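Local coordinates for protein catalase (Pseudomonas syringae, PDB 1M7S) that decomposes hydrogen peroxide into water and oxygen with the help of heme, protecting the cell from the toxic effects of peroxide, at residues M449-Y454 / K476-S481. Residues are numbered along the deposited sequence; the frame is centred on the assembly and turned at random.
Sequences MLSYLY and KSLAAS. Unlike the reference sequence in segment 449-454: Tyr-452 (reference Val).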
loop_
_atom_site.group_PDB
_atom_site.type_symbol
_atom_site.label_atom_id
_atom_site.label_comp_id
_atom_site.label_asym_id
_atom_site.label_seq_id
_atom_site.Cartn_x
_atom_site.Cartn_y
_atom_site.Cartn_z
ATOM N N MET A 449 -1.210 24.291 35.322
ATOM C CA MET A 449 -0.226 23.225 35.489
ATOM C C MET A 449 0.453 23.342 36.844
ATOM O O MET A 449 0.644 22.297 37.497
ATOM C CB MET A 449 0.845 23.290 34.402
ATOM C CG MET A 449 0.412 22.706 33.054
ATOM S SD MET A 449 -0.290 21.043 33.031
ATOM C CE MET A 449 0.958 20.116 33.912
ATOM N N LEU A 450 0.889 24.544 37.208
ATOM C CA LEU A 450 1.559 24.760 38.504
ATOM C C LEU A 450 0.677 24.414 39.677
ATOM O O LEU A 450 1.123 23.880 40.709
ATOM C CB LEU A 450 2.016 26.238 38.545
ATOM C CG LEU A 450 3.234 26.528 37.650
ATOM C CD1 LEU A 450 3.550 28.026 37.662
ATOM C CD2 LEU A 450 4.476 25.714 37.993
ATOM N N SER A 451 -0.625 24.698 39.547
ATOM C CA SER A 451 -1.578 24.378 40.621
ATOM C C SER A 451 -1.629 22.875 40.845
ATOM O O SER A 451 -1.753 22.405 41.993
ATOM C CB SER A 451 -2.968 24.965 40.358
ATOM O OG SER A 451 -3.734 24.265 39.390
ATOM N N TYR A 452 -1.530 22.103 39.745
ATOM C CA TYR A 452 -1.491 20.638 39.900
ATOM C C TYR A 452 -0.290 20.194 40.690
ATOM O O TYR A 452 -0.383 19.362 41.594
ATOM C CB TYR A 452 -1.522 19.944 38.532
ATOM C CG TYR A 452 -2.775 20.261 37.716
ATOM C CD1 TYR A 452 -2.735 20.054 36.329
ATOM C CD2 TYR A 452 -3.975 20.646 38.288
ATOM C CE1 TYR A 452 -3.865 20.291 35.567
ATOM C CE2 TYR A 452 -5.101 20.914 37.530
ATOM C CZ TYR A 452 -5.044 20.721 36.158
ATOM O OH TYR A 452 -6.137 20.982 35.380
ATOM N N LEU A 453 0.892 20.746 40.424
ATOM C CA LEU A 453 2.124 20.414 41.101
ATOM C C LEU A 453 2.071 20.886 42.556
ATOM O O LEU A 453 2.502 20.180 43.472
ATOM C CB LEU A 453 3.292 21.069 40.365
ATOM C CG LEU A 453 3.439 20.724 38.864
ATOM C CD1 LEU A 453 4.763 21.324 38.361
ATOM C CD2 LEU A 453 3.410 19.208 38.713
ATOM N N TYR A 454 1.477 22.053 42.738
ATOM C CA TYR A 454 1.347 22.618 44.114
ATOM C C TYR A 454 0.418 21.779 44.945
ATOM O O TYR A 454 0.589 21.638 46.163
ATOM C CB TYR A 454 0.763 24.049 44.016
ATOM C CG TYR A 454 0.872 24.768 45.367
ATOM C CD1 TYR A 454 2.025 25.459 45.681
ATOM C CD2 TYR A 454 -0.167 24.696 46.280
ATOM C CE1 TYR A 454 2.160 26.104 46.918
ATOM C CE2 TYR A 454 -0.015 25.321 47.523
ATOM C CZ TYR A 454 1.128 26.032 47.805
ATOM O OH TYR A 454 1.255 26.648 49.041
ATOM N N LYS A 476 -1.470 29.305 44.156
ATOM C CA LYS A 476 -2.070 28.920 45.416
ATOM C C LYS A 476 -3.587 28.987 45.419
ATOM O O LYS A 476 -4.179 28.058 45.965
ATOM C CB LYS A 476 -1.512 29.781 46.559
ATOM C CG LYS A 476 -0.067 29.396 46.858
ATOM C CD LYS A 476 0.424 30.279 47.991
ATOM C CE LYS A 476 1.929 30.107 48.177
ATOM N NZ LYS A 476 2.321 30.657 49.507
ATOM N N SER A 477 -4.216 29.987 44.826
ATOM C CA SER A 477 -5.678 30.058 44.851
ATOM C C SER A 477 -6.322 29.037 43.938
ATOM O O SER A 477 -7.356 28.424 44.312
ATOM C CB SER A 477 -6.172 31.477 44.610
ATOM O OG SER A 477 -6.250 31.802 43.236
ATOM N N LEU A 478 -5.741 28.794 42.767
ATOM C CA LEU A 478 -6.206 27.686 41.942
ATOM C C LEU A 478 -6.032 26.383 42.742
ATOM O O LEU A 478 -6.992 25.622 42.853
ATOM C CB LEU A 478 -5.462 27.604 40.615
ATOM C CG LEU A 478 -5.732 28.633 39.531
ATOM C CD1 LEU A 478 -4.753 28.388 38.370
ATOM C CD2 LEU A 478 -7.117 28.607 38.905
ATOM N N ALA A 479 -4.905 26.105 43.389
ATOM C CA ALA A 479 -4.808 24.822 44.111
ATOM C C ALA A 479 -5.814 24.640 45.237
ATOM O O ALA A 479 -6.293 23.534 45.506
ATOM C CB ALA A 479 -3.413 24.629 44.651
ATOM N N ALA A 480 -6.179 25.715 45.949
ATOM C CA ALA A 480 -7.136 25.612 47.044
ATOM C C ALA A 480 -8.474 25.046 46.624
ATOM O O ALA A 480 -9.137 24.420 47.469
ATOM C CB ALA A 480 -7.322 27.028 47.638
ATOM N N SER A 481 -8.920 25.240 45.389
ATOM C CA SER A 481 -10.160 24.743 44.862
ATOM C C SER A 481 -10.028 23.325 44.281
ATOM O O SER A 481 -11.050 22.855 43.802
ATOM C CB SER A 481 -10.703 25.581 43.692
ATOM O OG SER A 481 -10.582 26.975 43.875
#
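Tyr-454 of helix 443-456 packs against Lys-476 and Ala-479 of helix 472-480, and Ser-451, one turn earlier, against Leu-478 and Ala-479. The tyrosine's CG stands anti to the backbone N (chi1 -169°), which sends the ring out toward helix 472-480. Lys-476 CG lies over one face of the ring, 4.2 Å from the Tyr-454 centroid and 28° off the ring normal, a CH-pi contact; the extended chain crosses obliquely toward the hydroxyl. Farther out on the lysine side chain, Lys-476 CE comes within van der Waals range of Tyr-454 OH, at 3.6 Å. The methyl of Ala-479 meets the same ring obliquely, CB to Tyr-454 CD2 3.6 Å. Where the backbones come nearest, Ser-451 CA and Ala-479 CA are 4.8 Å apart, and Ser-451 CB rests against Leu-478 CB at 3.6 Å. The Ser-451 hydroxyl turns back to its own helix, hydrogen-bonding Ile-448 O. Serine and alanine here are consistent with the 8.2 Å approach of the segment axes, whose crossing angle is -64°. The contact joins two helices of the C-terminal alpha-helical domain of the catalase fold, away from the heme. Without hydrogen bonds between the segments, it is van der Waals and CH-pi in kind, the lysine taking part mainly through its methylenes.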